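Long-range contacts in oligopeptide ABC transporter OppAIV (Borrelia burgdorferi B31, PDB 4GL8), which binds oligopeptides and probably delivers them to an ABC transporter for uptake: residues A[244-248]-A[377-381]; A[39-43]-A[214-220]; A[296-300]-A[369-373]. All blocks are in the same frame, centred on the assembly; numbering follows the deposited sequence.

Along the chain interaction 2 comes first, and its loop is closed before interaction 1 opens; interaction 3 is nested inside the loop that interaction 1 closes. Interactions 1 and 2 lie about 16 Å apart between centres, with nearest atoms about 5 Å apart and no touch. Interaction 3 is farther off, its centre about 27 Å from that of interaction 1 and about 35 Å from that of interaction 2. Strand 372-377 connects two of them: Leu372, near its beginning, packs in interaction 3, and at its other end Asn377 leads into helix 380-397 of interaction 1 and binds the backbone of the bound peptide. The strand thus runs from a peripheral apolar contact to the ligand site.

Interaction 1 of 3, residues A[244-248]-A[377-381]; sequences TDNSI and NTSDS
Asp380 reaches across to the start of helix 247-255 and meets Ser247 through a single carboxylate oxygen. Ser247 OG donates at 2.9 Å to Asp380 OD2, which accepts through its anti lone pair, turned away from Asp380 OD1. The backbone N of Ser247 adds a weak, bent bond to this same Asp380 OD2 at 3.1 Å (N-H...O 130°). With chi1 at 79°, Ser247 OG sits between its own backbone N and carbonyl carbon, which lets hydroxyl and amide converge on one acceptor. The other oxygen, Asp380 OD1, forms a salt bridge with Arg383 one turn on, which probably steadies the carboxylate. Beside this polar pair, Asp245 and Thr378 cross at about a right angle, and Asp245 OD2 lies 3.5 Å from the methyl Thr378 CG2. The remaining polar atoms have other partners: Asp245 OD1 is hydrogen-bonded to Ser38 OG and Thr378 OG1 to Asn405 ND2. Farther out, Thr244 OG1 accepts from Asn246 N at 3.1 Å, an ST turn that shapes the approach to the helix. Asn246 and Ser379 are N-caps, their side chains accepting from Thr249 N and Gln382 N. Two capped helix N-termini therefore meet here, joined by an aspartate from the first turn of one.

Interaction 2 of 3, residues A[39-43]-A[214-220]; sequences EPATL and RVLNEKV
Glu39 and Arg214 meet at an angle, carboxylate and guanidinium planes 52° apart, in a salt bridge from Arg214 NH2 to Glu39 OE2 of 3.0 Å. The bond is asymmetric: the oxygen lies at the guanidinium edge, near its plane, whereas NH2 approaches from above the carboxylate plane, 64° out of it. Glu39 extends from the backbone with CG anti to N (chi1 166°) and then bends at chi2, which turns the carboxylate toward the backbone N of Asn217. Asn217 N gives Glu39 OE2 a weak but nearly straight bond of 3.3 Å. The Asn217 side chain crosses that of Glu39 at about a right angle, Asn217 OD1 3.6 Å from Glu39 CG. A water lies 2.7 Å from Glu39 OE1 and accepts from Arg214 NE in the guanidinium plane; also within bonding distance of Lys219 O, it links the two charged groups a second time. Leu43 and Arg214 pass each other in opposite directions, Leu43 CD1 3.7 Å from Arg214 NH1; Leu43 also packs on Val220 CG1. Strands 209-215 and 219-224 form a hairpin with a classic beta bulge, Glu218 and Lys219 both facing Val215. Val220 pairs with Phe241 of strand 238-242, while Pro40 and Leu43 rest on Ile56 of helix 51-57.

Interaction 3 of 3, residues A[296-300]-A[369-373]; sequences KVKPL and FPLLK
A type VIa beta turn, Val297 to Leu300, with cis Pro299 at its third position, lies in the loop between strand 287-293 and helix 303-311 and packs here against the residues that lead into strand 372-377, an apolar contact with no hydrogen bond between the two segments. The backbone bond from Leu300 N to Val297 O, 2.9 Å long, closes the turn. The proline ring lies at the centre of the contact and is met by two residues through different atoms. Pro299 CG comes to 3.5 Å from Phe369 CE1, the side chains crossing at about a right angle, and lies a little farther from CZ. Pro299 CD faces Pro370 CG at 3.6 Å, the two pyrrolidine rings reaching toward each other. Pro370 in turn lays its CD over one face of the Phe369 ring, 3.8 Å above the plane and offset toward the rim, so aromatic ring and both prolines form one compact cluster. Phe369 has its ring anti to the backbone N (chi1 -155°), which carries CE1 and CZ across to Pro299. Tyr363 makes an edge-to-face contact with Phe369, and Val305 of helix 303-311 touches both Phe369 and Pro299. Next to this cluster, Leu372 spreads its two methyls over different partners. Leu372 CD2 packs near Val297 CG1 and lies 3.9 Å from the carbonyl oxygen of Lys298. Leu300 and Leu372 both also touch Ile422 of strand 422-428, which runs parallel to strand 372-377, and so the turn is seated beside these two strands. The two leucines meet tip to tip through methyl groups, Leu300 CD2 standing 3.9 Å from Leu372 CD1.

Interaction 1 of 3, residues A[244-248]-A[377-381]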
ATOM      1  N   THR A 244       5.616 -17.599   3.492  1.00 39.71           N
ATOM      2  CA  THR A 244       5.546 -18.632   2.460  1.00 40.58           C
ATOM      3  C   THR A 244       4.559 -18.148   1.410  1.00 41.83           C
ATOM      4  O   THR A 244       3.515 -17.591   1.757  1.00 41.25           O
ATOM      5  CB  THR A 244       5.131 -20.033   2.979  1.00 40.04           C
ATOM      6  OG1 THR A 244       4.872 -20.903   1.871  1.00 38.69           O
ATOM      7  CG2 THR A 244       3.900 -19.965   3.840  1.00 39.49           C
ATOM      8  N   ASP A 245       4.944 -18.348   0.144  1.00 44.30           N
ATOM      9  CA  ASP A 245       4.170 -18.038  -1.064  1.00 45.49           C
ATOM     10  C   ASP A 245       3.154 -19.133  -1.380  1.00 45.26           C
ATOM     11  O   ASP A 245       2.267 -18.944  -2.227  1.00 45.83           O
ATOM     12  CB  ASP A 245       5.130 -17.959  -2.269  1.00 48.51           C
ATOM     13  CG  ASP A 245       6.135 -16.829  -2.148  1.00 51.76           C
ATOM     14  OD1 ASP A 245       5.835 -15.859  -1.418  1.00 56.02           O
ATOM     15  OD2 ASP A 245       7.216 -16.896  -2.784  1.00 56.24           O
ATOM     16  N   ASN A 246       3.315 -20.281  -0.729  1.00 42.10           N
ATOM     17  CA  ASN A 246       2.478 -21.446  -0.967  1.00 43.27           C
ATOM     18  C   ASN A 246       1.228 -21.458  -0.048  1.00 41.13           C
ATOM     19  O   ASN A 246       1.274 -21.945   1.080  1.00 38.43           O
ATOM     20  CB  ASN A 246       3.329 -22.717  -0.780  1.00 44.76           C
ATOM     21  CG  ASN A 246       2.621 -23.983  -1.223  1.00 48.06           C
ATOM     22  OD1 ASN A 246       1.435 -24.203  -0.943  1.00 48.95           O
ATOM     23  ND2 ASN A 246       3.356 -24.841  -1.904  1.00 49.74           N
ATOM     24  N   SER A 247       0.111 -20.939  -0.555  1.00 38.82           N
ATOM     25  CA  SER A 247      -1.145 -20.925   0.193  1.00 37.14           C
ATOM     26  C   SER A 247      -1.586 -22.312   0.706  1.00 38.06           C
ATOM     27  O   SER A 247      -2.198 -22.397   1.767  1.00 39.44           O
ATOM     28  CB  SER A 247      -2.275 -20.297  -0.639  1.00 36.42           C
ATOM     29  OG  SER A 247      -2.800 -21.200  -1.588  1.00 36.54           O
ATOM     30  N   ILE A 248      -1.275 -23.384  -0.019  1.00 38.22           N
ATOM     31  CA  ILE A 248      -1.638 -24.739   0.411  1.00 39.44           C
ATOM     32  C   ILE A 248      -0.837 -25.149   1.624  1.00 38.18           C
ATOM     33  O   ILE A 248      -1.349 -25.834   2.482  1.00 39.22           O
ATOM     34  CB  ILE A 248      -1.425 -25.815  -0.697  1.00 42.94           C
ATOM     35  CG1 ILE A 248      -2.401 -25.593  -1.866  1.00 45.24           C
ATOM     36  CG2 ILE A 248      -1.612 -27.242  -0.141  1.00 42.74           C
ATOM     37  CD1 ILE A 248      -3.871 -25.800  -1.506  1.00 45.46           C
ATOM     38  N   ASN A 377       3.843 -11.323  -8.975  1.00 21.28           N
ATOM     39  CA  ASN A 377       4.555 -11.748  -7.769  1.00 21.50           C
ATOM     40  C   ASN A 377       4.176 -13.192  -7.441  1.00 22.48           C
ATOM     41  O   ASN A 377       3.019 -13.560  -7.569  1.00 22.98           O
ATOM     42  CB  ASN A 377       4.236 -10.829  -6.607  1.00 21.67           C
ATOM     43  CG  ASN A 377       2.761 -10.675  -6.389  1.00 21.02           C
ATOM     44  OD1 ASN A 377       2.053 -10.258  -7.291  1.00 20.72           O
ATOM     45  ND2 ASN A 377       2.287 -11.030  -5.208  1.00 21.66           N
ATOM     46  N   THR A 378       5.149 -14.008  -7.051  1.00 23.56           N
ATOM     47  CA  THR A 378       4.893 -15.409  -6.725  1.00 23.97           C
ATOM     48  C   THR A 378       3.727 -15.425  -5.742  1.00 25.13           C
ATOM     49  O   THR A 378       3.773 -14.787  -4.670  1.00 26.00           O
ATOM     50  CB  THR A 378       6.120 -16.068  -6.070  1.00 24.50           C
ATOM     51  OG1 THR A 378       7.294 -15.754  -6.825  1.00 24.20           O
ATOM     52  CG2 THR A 378       5.961 -17.631  -5.945  1.00 25.45           C
ATOM     53  N   SER A 379       2.683 -16.131  -6.117  1.00 24.87           N
ATOM     54  CA  SER A 379       1.457 -16.182  -5.345  1.00 26.36           C
ATOM     55  C   SER A 379       0.521 -17.052  -6.137  1.00 27.24           C
ATOM     56  O   SER A 379       0.398 -16.871  -7.347  1.00 26.55           O
ATOM     57  CB  SER A 379       0.812 -14.796  -5.209  1.00 25.28           C
ATOM     58  OG  SER A 379      -0.607 -14.886  -5.133  1.00 25.32           O
ATOM     59  N   ASP A 380      -0.132 -17.973  -5.461  1.00 29.41           N
ATOM     60  CA  ASP A 380      -1.146 -18.838  -6.091  1.00 30.92           C
ATOM     61  C   ASP A 380      -2.320 -18.060  -6.672  1.00 30.53           C
ATOM     62  O   ASP A 380      -2.786 -18.342  -7.773  1.00 29.16           O
ATOM     63  CB  ASP A 380      -1.661 -19.828  -5.061  1.00 32.51           C
ATOM     64  CG  ASP A 380      -0.612 -20.840  -4.665  1.00 33.62           C
ATOM     65  OD1 ASP A 380       0.284 -21.088  -5.498  1.00 33.83           O
ATOM     66  OD2 ASP A 380      -0.705 -21.405  -3.559  1.00 34.63           O
ATOM     67  N   SER A 381      -2.786 -17.071  -5.932  1.00 31.17           N
ATOM     68  CA  SER A 381      -3.851 -16.209  -6.430  1.00 32.43           C
ATOM     69  C   SER A 381      -3.442 -15.469  -7.719  1.00 29.93           C
ATOM     70  O   SER A 381      -4.181 -15.465  -8.720  1.00 28.58           O
ATOM     71  CB  SER A 381      -4.277 -15.193  -5.352  1.00 34.42           C
ATOM     72  OG  SER A 381      -5.679 -14.919  -5.475  1.00 37.47           O
TER

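Interaction 2 of 3, residues A[39-43]-A[214-220]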
ATOM      1  N   GLU A  39       7.866 -12.696   2.137  1.00 27.74           N
ATOM      2  CA  GLU A  39       8.988 -12.191   2.906  1.00 27.66           C
ATOM      3  C   GLU A  39       9.085 -10.701   2.644  1.00 25.92           C
ATOM      4  O   GLU A  39       9.116 -10.290   1.483  1.00 23.87           O
ATOM      5  CB  GLU A  39      10.280 -12.892   2.465  1.00 30.00           C
ATOM      6  CG  GLU A  39      11.608 -12.260   2.939  1.00 32.69           C
ATOM      7  CD  GLU A  39      12.067 -12.700   4.321  1.00 34.33           C
ATOM      8  OE1 GLU A  39      11.263 -13.313   5.049  1.00 38.08           O
ATOM      9  OE2 GLU A  39      13.240 -12.446   4.680  1.00 33.75           O
ATOM     10  N   PRO A  40       9.130  -9.889   3.711  1.00 24.26           N
ATOM     11  CA  PRO A  40       9.317  -8.453   3.518  1.00 23.75           C
ATOM     12  C   PRO A  40      10.698  -8.162   2.949  1.00 23.64           C
ATOM     13  O   PRO A  40      11.629  -8.944   3.156  1.00 24.10           O
ATOM     14  CB  PRO A  40       9.203  -7.883   4.932  1.00 23.25           C
ATOM     15  CG  PRO A  40       9.682  -8.983   5.797  1.00 23.98           C
ATOM     16  CD  PRO A  40       9.133 -10.241   5.141  1.00 24.78           C
ATOM     17  N   ALA A  41      10.795  -7.039   2.244  1.00 23.11           N
ATOM     18  CA  ALA A  41      12.025  -6.593   1.569  1.00 23.06           C
ATOM     19  C   ALA A  41      12.828  -5.709   2.489  1.00 22.71           C
ATOM     20  O   ALA A  41      14.012  -5.589   2.322  1.00 24.78           O
ATOM     21  CB  ALA A  41      11.685  -5.811   0.297  1.00 22.65           C
ATOM     22  N   THR A  42      12.177  -5.073   3.448  1.00 22.07           N
ATOM     23  CA  THR A  42      12.837  -4.172   4.368  1.00 22.07           C
ATOM     24  C   THR A  42      11.891  -3.952   5.533  1.00 21.19           C
ATOM     25  O   THR A  42      10.679  -3.894   5.348  1.00 21.18           O
ATOM     26  CB  THR A  42      13.209  -2.800   3.698  1.00 22.48           C
ATOM     27  OG1 THR A  42      13.438  -1.803   4.697  1.00 23.10           O
ATOM     28  CG2 THR A  42      12.083  -2.268   2.816  1.00 22.22           C
ATOM     29  N   LEU A  43      12.443  -3.838   6.730  1.00 20.48           N
ATOM     30  CA  LEU A  43      11.678  -3.452   7.897  1.00 20.24           C
ATOM     31  C   LEU A  43      11.933  -1.985   8.328  1.00 20.15           C
ATOM     32  O   LEU A  43      11.566  -1.583   9.439  1.00 20.64           O
ATOM     33  CB  LEU A  43      11.919  -4.456   9.030  1.00 20.85           C
ATOM     34  CG  LEU A  43      11.380  -5.845   8.593  1.00 21.64           C
ATOM     35  CD1 LEU A  43      11.633  -6.895   9.661  1.00 23.12           C
ATOM     36  CD2 LEU A  43       9.902  -5.815   8.223  1.00 21.16           C
ATOM     37  N   ARG A 214      14.764 -13.394  13.470  1.00 33.42           N
ATOM     38  CA  ARG A 214      14.366 -13.506  12.100  1.00 34.23           C
ATOM     39  C   ARG A 214      15.126 -14.624  11.426  1.00 37.26           C
ATOM     40  O   ARG A 214      16.358 -14.678  11.513  1.00 40.49           O
ATOM     41  CB  ARG A 214      14.735 -12.216  11.399  1.00 33.89           C
ATOM     42  CG  ARG A 214      13.748 -11.805  10.365  1.00 32.23           C
ATOM     43  CD  ARG A 214      14.171 -10.523   9.705  1.00 31.51           C
ATOM     44  NE  ARG A 214      13.825 -10.634   8.309  1.00 31.62           N
ATOM     45  CZ  ARG A 214      13.933  -9.654   7.443  1.00 31.90           C
ATOM     46  NH1 ARG A 214      14.373  -8.466   7.828  1.00 32.01           N
ATOM     47  NH2 ARG A 214      13.604  -9.877   6.181  1.00 32.98           N
ATOM     48  N   VAL A 215      14.408 -15.507  10.745  1.00 37.22           N
ATOM     49  CA  VAL A 215      15.056 -16.447   9.833  1.00 38.76           C
ATOM     50  C   VAL A 215      14.684 -16.065   8.393  1.00 38.54           C
ATOM     51  O   VAL A 215      13.512 -16.074   8.025  1.00 35.56           O
ATOM     52  CB  VAL A 215      14.662 -17.885  10.170  1.00 38.44           C
ATOM     53  CG1 VAL A 215      15.468 -18.863   9.326  1.00 40.67           C
ATOM     54  CG2 VAL A 215      14.893 -18.137  11.658  1.00 38.09           C
ATOM     55  N   LEU A 216      15.680 -15.697   7.592  1.00 40.74           N
ATOM     56  CA  LEU A 216      15.411 -15.230   6.226  1.00 41.90           C
ATOM     57  C   LEU A 216      14.570 -16.240   5.425  1.00 41.55           C
ATOM     58  O   LEU A 216      14.848 -17.440   5.422  1.00 41.07           O
ATOM     59  CB  LEU A 216      16.706 -14.875   5.471  1.00 44.24           C
ATOM     60  CG  LEU A 216      17.528 -13.675   5.994  1.00 45.01           C
ATOM     61  CD1 LEU A 216      18.550 -13.236   4.950  1.00 45.73           C
ATOM     62  CD2 LEU A 216      16.676 -12.480   6.404  1.00 43.63           C
ATOM     63  N   ASN A 217      13.526 -15.712   4.783  1.00 40.95           N
ATOM     64  CA  ASN A 217      12.577 -16.474   3.954  1.00 41.00           C
ATOM     65  C   ASN A 217      11.752 -17.483   4.713  1.00 39.50           C
ATOM     66  O   ASN A 217      11.199 -18.381   4.122  1.00 39.35           O
ATOM     67  CB  ASN A 217      13.278 -17.144   2.769  1.00 43.17           C
ATOM     68  CG  ASN A 217      13.943 -16.136   1.857  1.00 45.27           C
ATOM     69  OD1 ASN A 217      13.373 -15.085   1.545  1.00 46.67           O
ATOM     70  ND2 ASN A 217      15.149 -16.439   1.431  1.00 48.02           N
ATOM     71  N   GLU A 218      11.623 -17.288   6.016  1.00 38.97           N
ATOM     72  CA  GLU A 218      10.959 -18.245   6.854  1.00 38.28           C
ATOM     73  C   GLU A 218      10.087 -17.598   7.936  1.00 35.06           C
ATOM     74  O   GLU A 218       8.896 -17.864   8.017  1.00 33.69           O
ATOM     75  CB  GLU A 218      12.022 -19.149   7.476  1.00 41.87           C
ATOM     76  CG  GLU A 218      11.516 -20.531   7.826  1.00 45.27           C
ATOM     77  CD  GLU A 218      12.449 -21.260   8.786  1.00 49.78           C
ATOM     78  OE1 GLU A 218      13.617 -21.514   8.382  1.00 50.05           O
ATOM     79  OE2 GLU A 218      12.009 -21.561   9.938  1.00 49.59           O
ATOM     80  N   LYS A 219      10.678 -16.753   8.770  1.00 36.06           N
ATOM     81  CA  LYS A 219      10.003 -16.244   9.977  1.00 35.66           C
ATOM     82  C   LYS A 219      10.446 -14.847  10.389  1.00 32.49           C
ATOM     83  O   LYS A 219      11.614 -14.516  10.313  1.00 31.52           O
ATOM     84  CB  LYS A 219      10.324 -17.150  11.162  1.00 39.33           C
ATOM     85  CG  LYS A 219       9.320 -18.255  11.428  1.00 43.48           C
ATOM     86  CD  LYS A 219       9.616 -18.930  12.775  1.00 44.96           C
ATOM     87  CE  LYS A 219      10.841 -19.836  12.718  1.00 47.28           C
ATOM     88  NZ  LYS A 219      11.780 -19.563  13.841  1.00 49.42           N
ATOM     89  N   VAL A 220       9.507 -14.057  10.888  1.00 30.19           N
ATOM     90  CA  VAL A 220       9.845 -12.817  11.578  1.00 28.89           C
ATOM     91  C   VAL A 220       9.184 -12.973  12.950  1.00 27.16           C
ATOM     92  O   VAL A 220       7.981 -13.138  13.032  1.00 26.65           O
ATOM     93  CB  VAL A 220       9.307 -11.578  10.827  1.00 27.84           C
ATOM     94  CG1 VAL A 220       9.814 -10.293  11.457  1.00 28.21           C
ATOM     95  CG2 VAL A 220       9.675 -11.638   9.354  1.00 28.73           C
TER
HETATM   96  O   HOH W   1      12.172 -13.367   7.622  1.00 29.28           O

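Interaction 3 of 3, residues A[296-300]-A[369-373]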
ATOM      1  N   LYS A 296       7.442   2.606 -22.429  1.00 28.55           N
ATOM      2  CA  LYS A 296       8.669   2.568 -23.216  1.00 30.52           C
ATOM      3  C   LYS A 296       8.829   1.230 -23.943  1.00 29.25           C
ATOM      4  O   LYS A 296       9.827   1.042 -24.615  1.00 30.60           O
ATOM      5  CB  LYS A 296       9.929   2.792 -22.349  1.00 33.40           C
ATOM      6  CG  LYS A 296       9.852   3.845 -21.241  1.00 36.47           C
ATOM      7  CD  LYS A 296       9.624   5.255 -21.769  1.00 38.92           C
ATOM      8  CE  LYS A 296      10.895   5.816 -22.382  1.00 42.34           C
ATOM      9  NZ  LYS A 296      10.628   6.397 -23.733  1.00 43.53           N
ATOM     10  N   VAL A 297       7.908   0.283 -23.773  1.00 26.49           N
ATOM     11  CA  VAL A 297       8.030  -1.002 -24.466  1.00 25.59           C
ATOM     12  C   VAL A 297       7.004  -1.074 -25.564  1.00 24.33           C
ATOM     13  O   VAL A 297       5.814  -0.976 -25.294  1.00 24.07           O
ATOM     14  CB  VAL A 297       7.862  -2.215 -23.517  1.00 25.17           C
ATOM     15  CG1 VAL A 297       7.829  -3.507 -24.311  1.00 25.45           C
ATOM     16  CG2 VAL A 297       9.000  -2.248 -22.517  1.00 25.46           C
ATOM     17  N   LYS A 298       7.450  -1.247 -26.800  1.00 23.95           N
ATOM     18  CA  LYS A 298       6.518  -1.298 -27.913  1.00 23.46           C
ATOM     19  C   LYS A 298       5.803  -2.637 -27.995  1.00 23.09           C
ATOM     20  O   LYS A 298       6.418  -3.666 -27.740  1.00 23.70           O
ATOM     21  CB  LYS A 298       7.246  -0.984 -29.211  1.00 24.36           C
ATOM     22  CG  LYS A 298       7.773   0.439 -29.210  1.00 24.52           C
ATOM     23  CD  LYS A 298       8.369   0.821 -30.536  1.00 25.37           C
ATOM     24  CE  LYS A 298       8.730   2.297 -30.582  1.00 25.53           C
ATOM     25  NZ  LYS A 298       7.534   3.162 -30.781  1.00 24.77           N
ATOM     26  N   PRO A 299       4.502  -2.647 -28.382  1.00 22.63           N
ATOM     27  CA  PRO A 299       3.648  -1.551 -28.812  1.00 22.14           C
ATOM     28  C   PRO A 299       2.739  -0.975 -27.699  1.00 21.06           C
ATOM     29  O   PRO A 299       1.651  -0.461 -27.993  1.00 20.48           O
ATOM     30  CB  PRO A 299       2.790  -2.225 -29.879  1.00 22.77           C
ATOM     31  CG  PRO A 299       2.540  -3.589 -29.304  1.00 22.74           C
ATOM     32  CD  PRO A 299       3.804  -3.939 -28.549  1.00 22.89           C
ATOM     33  N   LEU A 300       3.204  -1.006 -26.451  1.00 20.03           N
ATOM     34  CA  LEU A 300       2.411  -0.511 -25.339  1.00 19.11           C
ATOM     35  C   LEU A 300       2.356   1.027 -25.315  1.00 18.95           C
ATOM     36  O   LEU A 300       1.530   1.611 -24.615  1.00 18.39           O
ATOM     37  CB  LEU A 300       2.901  -1.099 -24.012  1.00 18.69           C
ATOM     38  CG  LEU A 300       2.946  -2.632 -23.947  1.00 18.78           C
ATOM     39  CD1 LEU A 300       3.553  -3.128 -22.645  1.00 18.33           C
ATOM     40  CD2 LEU A 300       1.533  -3.184 -24.085  1.00 18.60           C
ATOM     41  N   PHE A 369       1.761  -9.002 -33.704  1.00 24.20           N
ATOM     42  CA  PHE A 369       1.857  -8.621 -32.291  1.00 22.61           C
ATOM     43  C   PHE A 369       3.042  -9.336 -31.621  1.00 23.28           C
ATOM     44  O   PHE A 369       3.157 -10.549 -31.713  1.00 22.71           O
ATOM     45  CB  PHE A 369       0.579  -8.910 -31.516  1.00 21.58           C
ATOM     46  CG  PHE A 369       0.428  -8.027 -30.289  1.00 20.91           C
ATOM     47  CD1 PHE A 369      -0.033  -6.704 -30.421  1.00 20.67           C
ATOM     48  CD2 PHE A 369       0.803  -8.479 -29.035  1.00 19.78           C
ATOM     49  CE1 PHE A 369      -0.154  -5.875 -29.331  1.00 19.79           C
ATOM     50  CE2 PHE A 369       0.710  -7.634 -27.943  1.00 19.79           C
ATOM     51  CZ  PHE A 369       0.218  -6.329 -28.087  1.00 19.38           C
ATOM     52  N   PRO A 370       3.947  -8.581 -30.969  1.00 23.35           N
ATOM     53  CA  PRO A 370       5.109  -9.274 -30.403  1.00 24.18           C
ATOM     54  C   PRO A 370       4.783 -10.098 -29.160  1.00 24.49           C
ATOM     55  O   PRO A 370       3.741  -9.910 -28.519  1.00 25.02           O
ATOM     56  CB  PRO A 370       6.074  -8.134 -30.040  1.00 24.23           C
ATOM     57  CG  PRO A 370       5.222  -6.908 -29.964  1.00 23.50           C
ATOM     58  CD  PRO A 370       4.059  -7.114 -30.879  1.00 23.06           C
ATOM     59  N   LEU A 371       5.695 -10.984 -28.807  1.00 24.99           N
ATOM     60  CA  LEU A 371       5.560 -11.779 -27.614  1.00 24.95           C
ATOM     61  C   LEU A 371       5.965 -10.963 -26.387  1.00 24.36           C
ATOM     62  O   LEU A 371       7.124 -10.849 -26.083  1.00 26.13           O
ATOM     63  CB  LEU A 371       6.428 -13.041 -27.763  1.00 26.19           C
ATOM     64  CG  LEU A 371       6.368 -14.051 -26.605  1.00 26.77           C
ATOM     65  CD1 LEU A 371       4.973 -14.653 -26.485  1.00 26.70           C
ATOM     66  CD2 LEU A 371       7.418 -15.130 -26.781  1.00 28.17           C
ATOM     67  N   LEU A 372       5.005 -10.401 -25.674  1.00 24.45           N
ATOM     68  CA  LEU A 372       5.292  -9.690 -24.409  1.00 24.04           C
ATOM     69  C   LEU A 372       5.263 -10.614 -23.153  1.00 23.61           C
ATOM     70  O   LEU A 372       4.497 -11.587 -23.105  1.00 21.25           O
ATOM     71  CB  LEU A 372       4.267  -8.580 -24.205  1.00 23.63           C
ATOM     72  CG  LEU A 372       4.149  -7.552 -25.329  1.00 24.76           C
ATOM     73  CD1 LEU A 372       2.973  -6.626 -25.047  1.00 24.61           C
ATOM     74  CD2 LEU A 372       5.443  -6.762 -25.500  1.00 25.44           C
ATOM     75  N   LYS A 373       6.079 -10.275 -22.142  1.00 23.74           N
ATOM     76  CA  LYS A 373       6.138 -11.045 -20.899  1.00 23.91           C
ATOM     77  C   LYS A 373       5.266 -10.370 -19.869  1.00 23.35           C
ATOM     78  O   LYS A 373       5.362  -9.151 -19.674  1.00 23.35           O
ATOM     79  CB  LYS A 373       7.575 -11.174 -20.352  1.00 25.68           C
TER